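Local structure of GphF Dehydratase 1 (Archangium violaceum, 6MBH) at residues P10-R15 with L55-A60; A71-V76 with R231-A236; Y155-I160 with E218-P223. The protein probably dehydrates polyketide intermediates in gephyronic acid synthesis, this engineered variant lacking the olefin isomerase activity of the parent domain. All coordinates share one frame; numbering follows the deposited sequence.

Interactions 1 and 2 are buried and touch: helix 52-65 of interaction 1 packs A58, L59 and L55 against V76, L74 and I232 of interaction 2. The first is a mainly apolar meeting of loop and helix, the second a backbone-bonded strand pair with charged residues along one face. Interaction 3 lies on the opposite side of the chain's centre, about 29 Å from interaction 1 and 31 Å from interaction 2, centre to centre. Partly exposed, it relies on a histidine ring between arginine side chains and has no hydrogen bond across it. Taken together, the three illustrate how chemistry follows place in a fold.

Interaction 1 of 3, residues P10-R15 with L55-A60; sequences PLLGRR and LEMALA
L12 and M57 bring their CA atoms to 5.7 Å where the turn ahead of strand 14-16 passes helix 52-65, and no hydrogen bond joins the two backbones. What holds them is a row of aliphatic contacts. L11 sets its CB against M57 CG at 3.7 Å, while its CD1 lies 4.0 Å from E56 CG, the side chains of L11 and E56 crossing at about a right angle. L12 splits its branches: CD1 lies 3.8 Å from A60 CB, one turn further along the helix, and CD2 is 4.1 Å from M57 CE. Its chi1 of -98° is off the usual staggered values, a twist that carries both methyls to the helix. Residues 10-13 follow H9 in an HPLLG sequence near the start of this dehydratase domain, and helix 52-65 is the central helix of the first of its two hotdog folds. In M57 the bend at chi3 (73°) folds CE back over the loop, where it also lies 4.1 Å from L11 O. The carboxylate of E56 turns to other partners: OE1 bonds L198 N, and OE2 bonds both E197 N and H9 NE2. Through its other nitrogen, ND1, H9 takes hydrogen bonds from L11 N and L12 N, linking the glutamate of the helix to the loop backbone. L11 also touches V30 and L12 touches F26, both in strand 24-30.

Interaction 2 of 3, residues A71-V76 with R231-A236; sequences ADTLIV and RIELRA
One face of the R231 guanidinium is covered by I75, whose CG2 sits 3.7 Å above the plane and toward its rim, while the carboxylate of E233 lies at the edge, in plane. R231, E233 and R235 form a salt-bridge network. E233 OE2 accepts from R231 NE at 2.8 Å through its anti lone pair. The second oxygen, OE1, is reached less squarely by R235 NH2 at 3.3 Å, 21° out of the R235 guanidinium plane. Each arginine also has an acidic partner beyond the strand pair, E77 for R231 and D136 for R235. With its CG anti to the backbone N (chi1 178°) and an extended chain, R231 lays its charged end across the isoleucine. With an alanine in place of R231, the guanidinium over I75 CG2 is gone, and E77 and E233 would probably each be left short of a charge partner. L74, V76, I232 and L234 point to the other face, where L59, A58 and L55 of helix 52-65 meet the first three and A275 touches L234.

Strand segments 73-76 and 231-234 run antiparallel, their axes at 164°. L74 pairs with L234 (L234 N to L74 O 2.8 Å) and V76 with I232 through hydrogen bonds; I75 and E233 are the non-hydrogen-bonded pair between. Where the strands part, waters bridge D72 O to L234 O and A71 O to R235 O. Strands 73-81 and 224-234 come from the two hotdog halves, and their pairing is the seam that makes a double hotdog of a polyketide synthase dehydratase.

Interaction 3 of 3, residues Y155-I160 with E218-P223; sequences YERMRI and ESHREP
R157 and H220 mark the closest backbone approach, with CA atoms 7.3 Å apart, where helix 151-158, at R157, faces an irregular loop leading into strand 224-234. The gap is filled by the H220 ring. R157 CB stands over the middle of one ring face, 3.8 Å from the centroid and only 6° off the normal, a CH-pi contact. The opposite face is covered nearer its rim by R221 CG of its own loop. H220 reaches this slot because its CG lies between the backbone N and the carbonyl carbon (chi1 71°). M158 slides past the imidazole, SD 4.1 Å from H220 CB, and I160 CD1 lies 4.0 Å from R221 CD. The R157 guanidinium is turned 70° from the ring plane, its NH1 3.8 Å from H220 ND1, and NH2 is bonded to Y215 O. Within the loop, S219 OG accepts from R221 N at 2.9 Å, an ST turn, and H220 O is bonded to Y161 OH. H220 N is buried with no partner in the model. R157 O approaches H220 NE2 to 3.3 Å at too poor an angle to bond, which leaves the contact resting mainly on ring-face packing.

Interaction 1 of 3, residues P10-R15 with L55-A60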
loop_
_atom_site.group_PDB
_atom_site.type_symbol
_atom_site.label_atom_id
_atom_site.label_comp_id
_atom_site.label_asym_id
_atom_site.label_seq_id
_atom_site.Cartn_x
_atom_site.Cartn_y
_atom_site.Cartn_z
ATOM N N PRO A 10 -6.061 9.569 -9.099
ATOM C CA PRO A 10 -4.827 10.359 -8.903
ATOM C C PRO A 10 -3.547 9.642 -9.262
ATOM O O PRO A 10 -2.515 10.315 -9.453
ATOM C CB PRO A 10 -4.826 10.688 -7.397
ATOM C CG PRO A 10 -6.143 10.298 -6.881
ATOM C CD PRO A 10 -6.844 9.398 -7.866
ATOM N N LEU A 11 -3.550 8.316 -9.271
ATOM C CA LEU A 11 -2.383 7.523 -9.592
ATOM C C LEU A 11 -2.551 6.791 -10.900
ATOM O O LEU A 11 -1.640 6.806 -11.716
ATOM C CB LEU A 11 -2.088 6.508 -8.476
ATOM C CG LEU A 11 -1.830 7.127 -7.090
ATOM C CD1 LEU A 11 -1.841 6.019 -6.075
ATOM C CD2 LEU A 11 -0.446 7.904 -7.075
ATOM N N LEU A 12 -3.727 6.187 -11.146
ATOM C CA LEU A 12 -3.956 5.495 -12.414
ATOM C C LEU A 12 -3.959 6.444 -13.594
ATOM O O LEU A 12 -3.488 6.093 -14.685
ATOM C CB LEU A 12 -5.309 4.772 -12.413
ATOM C CG LEU A 12 -5.383 3.319 -12.104
ATOM C CD1 LEU A 12 -6.834 2.858 -12.528
ATOM C CD2 LEU A 12 -4.287 2.507 -12.788
ATOM N N GLY A 13 -4.524 7.628 -13.432
ATOM C CA GLY A 13 -4.587 8.508 -14.563
ATOM C C GLY A 13 -5.828 8.202 -15.386
ATOM O O GLY A 13 -6.884 7.914 -14.809
ATOM N N ARG A 14 -5.704 8.201 -16.710
ATOM C CA ARG A 14 -6.821 7.984 -17.627
ATOM C C ARG A 14 -6.616 6.698 -18.422
ATOM O O ARG A 14 -5.501 6.178 -18.528
ATOM C CB ARG A 14 -6.966 9.166 -18.606
ATOM C CG ARG A 14 -7.579 10.416 -17.987
ATOM C CD ARG A 14 -7.484 11.666 -18.853
ATOM N NE ARG A 14 -7.920 11.481 -20.239
ATOM C CZ ARG A 14 -8.854 12.217 -20.839
ATOM N NH1 ARG A 14 -9.455 13.198 -20.176
ATOM N NH2 ARG A 14 -9.178 11.980 -22.108
ATOM N N ARG A 15 -7.701 6.208 -19.031
ATOM C CA ARG A 15 -7.596 5.124 -19.996
ATOM C C ARG A 15 -6.879 5.626 -21.236
ATOM O O ARG A 15 -7.148 6.729 -21.725
ATOM C CB ARG A 15 -8.986 4.583 -20.388
ATOM C CG ARG A 15 -9.611 3.641 -19.381
ATOM C CD ARG A 15 -8.933 2.265 -19.355
ATOM N NE ARG A 15 -9.109 1.516 -20.602
ATOM C CZ ARG A 15 -10.210 0.830 -20.934
ATOM N NH1 ARG A 15 -11.262 0.776 -20.111
ATOM N NH2 ARG A 15 -10.261 0.195 -22.102
ATOM N N LEU A 55 -0.535 -1.056 -4.917
ATOM C CA LEU A 55 -1.700 -1.830 -4.456
ATOM C C LEU A 55 -2.968 -1.038 -4.710
ATOM O O LEU A 55 -3.957 -1.578 -5.248
ATOM C CB LEU A 55 -1.550 -2.180 -2.973
ATOM C CG LEU A 55 -0.270 -2.987 -2.633
ATOM C CD1 LEU A 55 -0.160 -3.355 -1.107
ATOM C CD2 LEU A 55 -0.139 -4.264 -3.503
ATOM N N GLU A 56 -2.902 0.293 -4.473
ATOM C CA GLU A 56 -4.065 1.138 -4.744
ATOM C C GLU A 56 -4.362 1.201 -6.246
ATOM O O GLU A 56 -5.532 1.083 -6.662
ATOM C CB GLU A 56 -3.840 2.529 -4.183
ATOM C CG GLU A 56 -4.800 3.600 -4.753
ATOM C CD GLU A 56 -6.306 3.364 -4.361
ATOM O OE1 GLU A 56 -6.583 2.501 -3.501
ATOM O OE2 GLU A 56 -7.178 4.083 -4.895
ATOM N N MET A 57 -3.307 1.281 -7.088
ATOM C CA MET A 57 -3.551 1.295 -8.548
ATOM C C MET A 57 -4.306 0.044 -8.985
ATOM O O MET A 57 -5.265 0.124 -9.782
ATOM C CB MET A 57 -2.213 1.444 -9.308
ATOM C CG MET A 57 -1.688 2.882 -9.157
ATOM S SD MET A 57 0.002 2.998 -9.801
ATOM C CE MET A 57 -0.376 2.905 -11.567
ATOM N N ALA A 58 -3.915 -1.097 -8.434
ATOM C CA ALA A 58 -4.532 -2.355 -8.823
ATOM C C ALA A 58 -6.005 -2.415 -8.379
ATOM O O ALA A 58 -6.884 -2.784 -9.184
ATOM C CB ALA A 58 -3.734 -3.518 -8.256
ATOM N N LEU A 59 -6.287 -1.986 -7.132
ATOM C CA LEU A 59 -7.681 -1.890 -6.656
ATOM C C LEU A 59 -8.477 -0.934 -7.530
ATOM O O LEU A 59 -9.637 -1.210 -7.900
ATOM C CB LEU A 59 -7.713 -1.436 -5.192
ATOM C CG LEU A 59 -7.146 -2.455 -4.222
ATOM C CD1 LEU A 59 -6.944 -1.764 -2.897
ATOM C CD2 LEU A 59 -8.215 -3.581 -4.075
ATOM N N ALA A 60 -7.849 0.179 -7.917
ATOM C CA ALA A 60 -8.572 1.149 -8.712
ATOM C C ALA A 60 -8.869 0.574 -10.092
ATOM O O ALA A 60 -9.964 0.791 -10.640
ATOM C CB ALA A 60 -7.730 2.425 -8.849
#

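Interaction 2 of 3, residues A71-V76 with R231-A236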
loop_
_atom_site.group_PDB
_atom_site.type_symbol
_atom_site.label_atom_id
_atom_site.label_comp_id
_atom_site.label_asym_id
_atom_site.label_seq_id
_atom_site.Cartn_x
_atom_site.Cartn_y
_atom_site.Cartn_z
ATOM N N ALA A 71 -21.268 -2.500 -4.260
ATOM C CA ALA A 71 -21.033 -3.270 -3.020
ATOM C C ALA A 71 -20.103 -4.460 -3.258
ATOM O O ALA A 71 -19.767 -5.123 -2.302
ATOM C CB ALA A 71 -22.342 -3.725 -2.444
ATOM N N ASP A 72 -19.719 -4.726 -4.502
ATOM C CA ASP A 72 -18.835 -5.886 -4.756
ATOM C C ASP A 72 -17.468 -5.630 -4.123
ATOM O O ASP A 72 -17.023 -4.513 -4.143
ATOM C CB ASP A 72 -18.567 -6.094 -6.241
ATOM C CG ASP A 72 -19.712 -6.660 -7.051
ATOM O OD1 ASP A 72 -20.747 -6.992 -6.483
ATOM O OD2 ASP A 72 -19.535 -6.752 -8.251
ATOM N N THR A 73 -16.823 -6.694 -3.670
ATOM C CA THR A 73 -15.470 -6.619 -3.068
ATOM C C THR A 73 -14.430 -6.557 -4.192
ATOM O O THR A 73 -14.560 -7.320 -5.122
ATOM C CB THR A 73 -15.234 -7.839 -2.175
ATOM O OG1 THR A 73 -16.148 -7.785 -1.085
ATOM C CG2 THR A 73 -13.834 -7.909 -1.615
ATOM N N LEU A 74 -13.459 -5.653 -4.089
ATOM C CA LEU A 74 -12.349 -5.558 -5.041
ATOM C C LEU A 74 -11.213 -6.462 -4.549
ATOM O O LEU A 74 -10.909 -6.491 -3.356
ATOM C CB LEU A 74 -11.851 -4.118 -5.162
ATOM C CG LEU A 74 -12.898 -3.070 -5.520
ATOM C CD1 LEU A 74 -12.235 -1.685 -5.522
ATOM C CD2 LEU A 74 -13.583 -3.442 -6.892
ATOM N N ILE A 75 -10.607 -7.239 -5.450
ATOM C CA ILE A 75 -9.644 -8.251 -5.034
ATOM C C ILE A 75 -8.373 -8.060 -5.852
ATOM O O ILE A 75 -8.449 -7.844 -7.065
ATOM C CB ILE A 75 -10.218 -9.664 -5.222
ATOM C CG1 ILE A 75 -11.472 -9.877 -4.345
ATOM C CG2 ILE A 75 -9.147 -10.687 -4.951
ATOM C CD1 ILE A 75 -12.318 -10.999 -4.752
ATOM N N VAL A 76 -7.215 -8.011 -5.174
ATOM C CA VAL A 76 -5.910 -8.089 -5.839
ATOM C C VAL A 76 -5.257 -9.351 -5.330
ATOM O O VAL A 76 -5.228 -9.576 -4.124
ATOM C CB VAL A 76 -5.031 -6.849 -5.569
ATOM C CG1 VAL A 76 -3.738 -6.926 -6.378
ATOM C CG2 VAL A 76 -5.797 -5.607 -5.951
ATOM N N ARG A 231 -3.166 -11.849 -1.060
ATOM C CA ARG A 231 -4.509 -11.406 -1.432
ATOM C C ARG A 231 -4.835 -10.120 -0.690
ATOM O O ARG A 231 -4.527 -9.990 0.492
ATOM C CB ARG A 231 -5.554 -12.487 -1.079
ATOM C CG ARG A 231 -6.961 -12.141 -1.371
ATOM C CD ARG A 231 -7.872 -13.373 -0.971
ATOM N NE ARG A 231 -9.080 -13.398 -1.761
ATOM C CZ ARG A 231 -9.162 -13.966 -2.970
ATOM N NH1 ARG A 231 -8.080 -14.524 -3.519
ATOM N NH2 ARG A 231 -10.318 -13.964 -3.646
ATOM N N ILE A 232 -5.488 -9.181 -1.373
ATOM C CA ILE A 232 -6.113 -8.020 -0.732
ATOM C C ILE A 232 -7.573 -8.036 -1.140
ATOM O O ILE A 232 -7.874 -8.193 -2.323
ATOM C CB ILE A 232 -5.469 -6.695 -1.172
ATOM C CG1 ILE A 232 -4.037 -6.624 -0.744
ATOM C CG2 ILE A 232 -6.172 -5.527 -0.538
ATOM C CD1 ILE A 232 -3.263 -5.540 -1.600
ATOM N N GLU A 233 -8.482 -7.938 -0.166
ATOM C CA GLU A 233 -9.919 -7.821 -0.488
ATOM C C GLU A 233 -10.379 -6.494 0.099
ATOM O O GLU A 233 -10.135 -6.237 1.285
ATOM C CB GLU A 233 -10.771 -8.966 0.103
ATOM C CG GLU A 233 -10.517 -10.347 -0.454
ATOM C CD GLU A 233 -11.389 -11.439 0.182
ATOM O OE1 GLU A 233 -12.170 -11.108 1.094
ATOM O OE2 GLU A 233 -11.283 -12.617 -0.250
ATOM N N LEU A 234 -11.018 -5.630 -0.705
ATOM C CA LEU A 234 -11.534 -4.351 -0.218
ATOM C C LEU A 234 -13.054 -4.319 -0.307
ATOM O O LEU A 234 -13.617 -4.436 -1.393
ATOM C CB LEU A 234 -10.983 -3.199 -1.043
ATOM C CG LEU A 234 -11.354 -1.802 -0.536
ATOM C CD1 LEU A 234 -10.639 -1.492 0.813
ATOM C CD2 LEU A 234 -10.930 -0.726 -1.537
ATOM N N ARG A 235 -13.707 -4.152 0.846
ATOM C CA ARG A 235 -15.188 -4.211 0.940
ATOM C C ARG A 235 -15.848 -2.839 1.000
ATOM O O ARG A 235 -17.054 -2.803 0.861
ATOM C CB ARG A 235 -15.612 -4.973 2.192
ATOM C CG ARG A 235 -15.104 -6.398 2.220
ATOM C CD ARG A 235 -15.579 -7.203 3.393
ATOM N NE ARG A 235 -14.933 -8.487 3.310
ATOM C CZ ARG A 235 -15.546 -9.653 3.263
ATOM N NH1 ARG A 235 -16.833 -9.748 3.521
ATOM N NH2 ARG A 235 -14.865 -10.732 2.954
ATOM N N ALA A 236 -15.101 -1.785 1.287
ATOM C CA ALA A 236 -15.663 -0.426 1.361
ATOM C C ALA A 236 -14.616 0.526 0.791
ATOM O O ALA A 236 -13.461 0.276 1.031
ATOM C CB ALA A 236 -15.981 -0.092 2.782
HETATM O O HOH W 1 -19.056 -4.604 0.223
HETATM O O HOH W 2 -15.733 -2.648 -2.279
#

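Interaction 3 of 3, residues Y155-I160 with E218-P223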
loop_
_atom_site.group_PDB
_atom_site.type_symbol
_atom_site.label_atom_id
_atom_site.label_comp_id
_atom_site.label_asym_id
_atom_site.label_seq_id
_atom_site.Cartn_x
_atom_site.Cartn_y
_atom_site.Cartn_z
ATOM N N TYR A 155 8.111 6.746 16.023
ATOM C CA TYR A 155 8.117 7.791 14.997
ATOM C C TYR A 155 9.458 8.484 14.931
ATOM O O TYR A 155 9.921 8.878 13.843
ATOM C CB TYR A 155 7.069 8.860 15.305
ATOM C CG TYR A 155 5.657 8.394 14.956
ATOM C CD1 TYR A 155 5.410 7.718 13.780
ATOM C CD2 TYR A 155 4.587 8.666 15.824
ATOM C CE1 TYR A 155 4.114 7.256 13.458
ATOM C CE2 TYR A 155 3.284 8.240 15.500
ATOM C CZ TYR A 155 3.067 7.574 14.316
ATOM O OH TYR A 155 1.745 7.200 14.026
ATOM N N GLU A 156 10.096 8.653 16.095
ATOM C CA GLU A 156 11.427 9.275 16.108
ATOM C C GLU A 156 12.425 8.432 15.322
ATOM O O GLU A 156 13.180 8.968 14.523
ATOM C CB GLU A 156 11.906 9.502 17.539
ATOM C CG GLU A 156 13.299 10.112 17.707
ATOM C CD GLU A 156 13.521 11.524 17.015
ATOM O OE1 GLU A 156 12.534 12.280 16.785
ATOM O OE2 GLU A 156 14.709 11.866 16.706
ATOM N N ARG A 157 12.406 7.101 15.491
ATOM C CA ARG A 157 13.308 6.253 14.709
ATOM C C ARG A 157 12.984 6.300 13.228
ATOM O O ARG A 157 13.899 6.350 12.376
ATOM C CB ARG A 157 13.239 4.802 15.210
ATOM C CG ARG A 157 13.834 4.683 16.594
ATOM C CD ARG A 157 14.156 3.240 16.914
ATOM N NE ARG A 157 12.976 2.455 17.108
ATOM C CZ ARG A 157 12.930 1.132 16.998
ATOM N NH1 ARG A 157 14.032 0.442 16.653
ATOM N NH2 ARG A 157 11.770 0.510 17.223
ATOM N N MET A 158 11.692 6.320 12.907
ATOM C CA MET A 158 11.268 6.217 11.509
ATOM C C MET A 158 11.265 7.562 10.791
ATOM O O MET A 158 10.954 7.597 9.614
ATOM C CB MET A 158 9.889 5.585 11.415
ATOM C CG MET A 158 9.793 4.145 12.030
ATOM S SD MET A 158 10.865 2.954 11.142
ATOM C CE MET A 158 9.809 2.618 9.744
ATOM N N ARG A 159 11.635 8.663 11.442
ATOM C CA ARG A 159 11.628 9.913 10.709
ATOM C C ARG A 159 12.665 9.949 9.573
ATOM O O ARG A 159 12.534 10.789 8.675
ATOM C CB ARG A 159 11.837 11.075 11.696
ATOM C CG ARG A 159 13.254 11.122 12.263
ATOM C CD ARG A 159 13.298 12.158 13.398
ATOM N NE ARG A 159 13.268 13.524 12.864
ATOM C CZ ARG A 159 13.029 14.617 13.581
ATOM N NH1 ARG A 159 12.801 14.513 14.895
ATOM N NH2 ARG A 159 13.024 15.817 12.989
ATOM N N ILE A 160 13.614 8.995 9.516
ATOM C CA ILE A 160 14.475 8.910 8.335
ATOM C C ILE A 160 13.763 8.342 7.096
ATOM O O ILE A 160 14.315 8.416 5.966
ATOM C CB ILE A 160 15.727 8.067 8.628
ATOM C CG1 ILE A 160 15.378 6.645 9.113
ATOM C CG2 ILE A 160 16.575 8.758 9.674
ATOM C CD1 ILE A 160 16.648 5.757 9.145
ATOM N N GLU A 218 14.220 -5.713 16.602
ATOM C CA GLU A 218 15.372 -5.667 15.695
ATOM C C GLU A 218 15.499 -4.269 15.103
ATOM O O GLU A 218 14.609 -3.438 15.251
ATOM C CB GLU A 218 15.282 -6.744 14.598
ATOM C CG GLU A 218 13.973 -6.885 13.811
ATOM C CD GLU A 218 14.019 -8.144 12.899
ATOM O OE1 GLU A 218 14.944 -8.182 12.023
ATOM O OE2 GLU A 218 13.193 -9.081 13.122
ATOM N N SER A 219 16.630 -4.020 14.416
ATOM C CA SER A 219 16.970 -2.663 13.993
ATOM C C SER A 219 16.074 -2.182 12.866
ATOM O O SER A 219 15.687 -2.957 11.973
ATOM C CB SER A 219 18.419 -2.603 13.522
ATOM O OG SER A 219 18.634 -1.337 12.926
ATOM N N HIS A 220 15.730 -0.890 12.902
ATOM C CA HIS A 220 14.961 -0.299 11.838
ATOM C C HIS A 220 15.863 0.185 10.685
ATOM O O HIS A 220 15.344 0.661 9.665
ATOM C CB HIS A 220 14.159 0.910 12.342
ATOM C CG HIS A 220 15.032 2.088 12.665
ATOM N ND1 HIS A 220 15.877 2.101 13.752
ATOM C CD2 HIS A 220 15.194 3.286 12.045
ATOM C CE1 HIS A 220 16.552 3.241 13.769
ATOM N NE2 HIS A 220 16.139 3.987 12.760
ATOM N N ARG A 221 17.169 0.102 10.844
ATOM C CA ARG A 221 18.086 0.437 9.739
ATOM C C ARG A 221 18.082 -0.726 8.735
ATOM O O ARG A 221 17.887 -1.883 9.108
ATOM C CB ARG A 221 19.511 0.713 10.251
ATOM C CG ARG A 221 19.610 1.835 11.378
ATOM C CD ARG A 221 19.251 3.198 10.801
ATOM N NE ARG A 221 20.112 3.499 9.659
ATOM C CZ ARG A 221 21.305 4.067 9.741
ATOM N NH1 ARG A 221 21.862 4.368 10.915
ATOM N NH2 ARG A 221 22.010 4.275 8.637
ATOM N N GLU A 222 18.272 -0.416 7.432
ATOM C CA GLU A 222 18.051 -1.417 6.367
ATOM C C GLU A 222 16.618 -1.930 6.455
ATOM O O GLU A 222 16.391 -3.112 6.766
ATOM C CB GLU A 222 19.060 -2.580 6.443
ATOM C CG GLU A 222 20.386 -2.260 5.712
ATOM C CD GLU A 222 21.630 -3.003 6.209
ATOM O OE1 GLU A 222 21.686 -3.501 7.374
ATOM O OE2 GLU A 222 22.590 -3.060 5.416
ATOM N N PRO A 223 15.646 -1.079 6.158
ATOM C CA PRO A 223 14.248 -1.326 6.568
ATOM C C PRO A 223 13.498 -2.377 5.750
ATOM O O PRO A 223 13.734 -2.579 4.547
ATOM C CB PRO A 223 13.601 0.045 6.365
ATOM C CG PRO A 223 14.398 0.545 5.112
ATOM C CD PRO A 223 15.792 0.167 5.372
#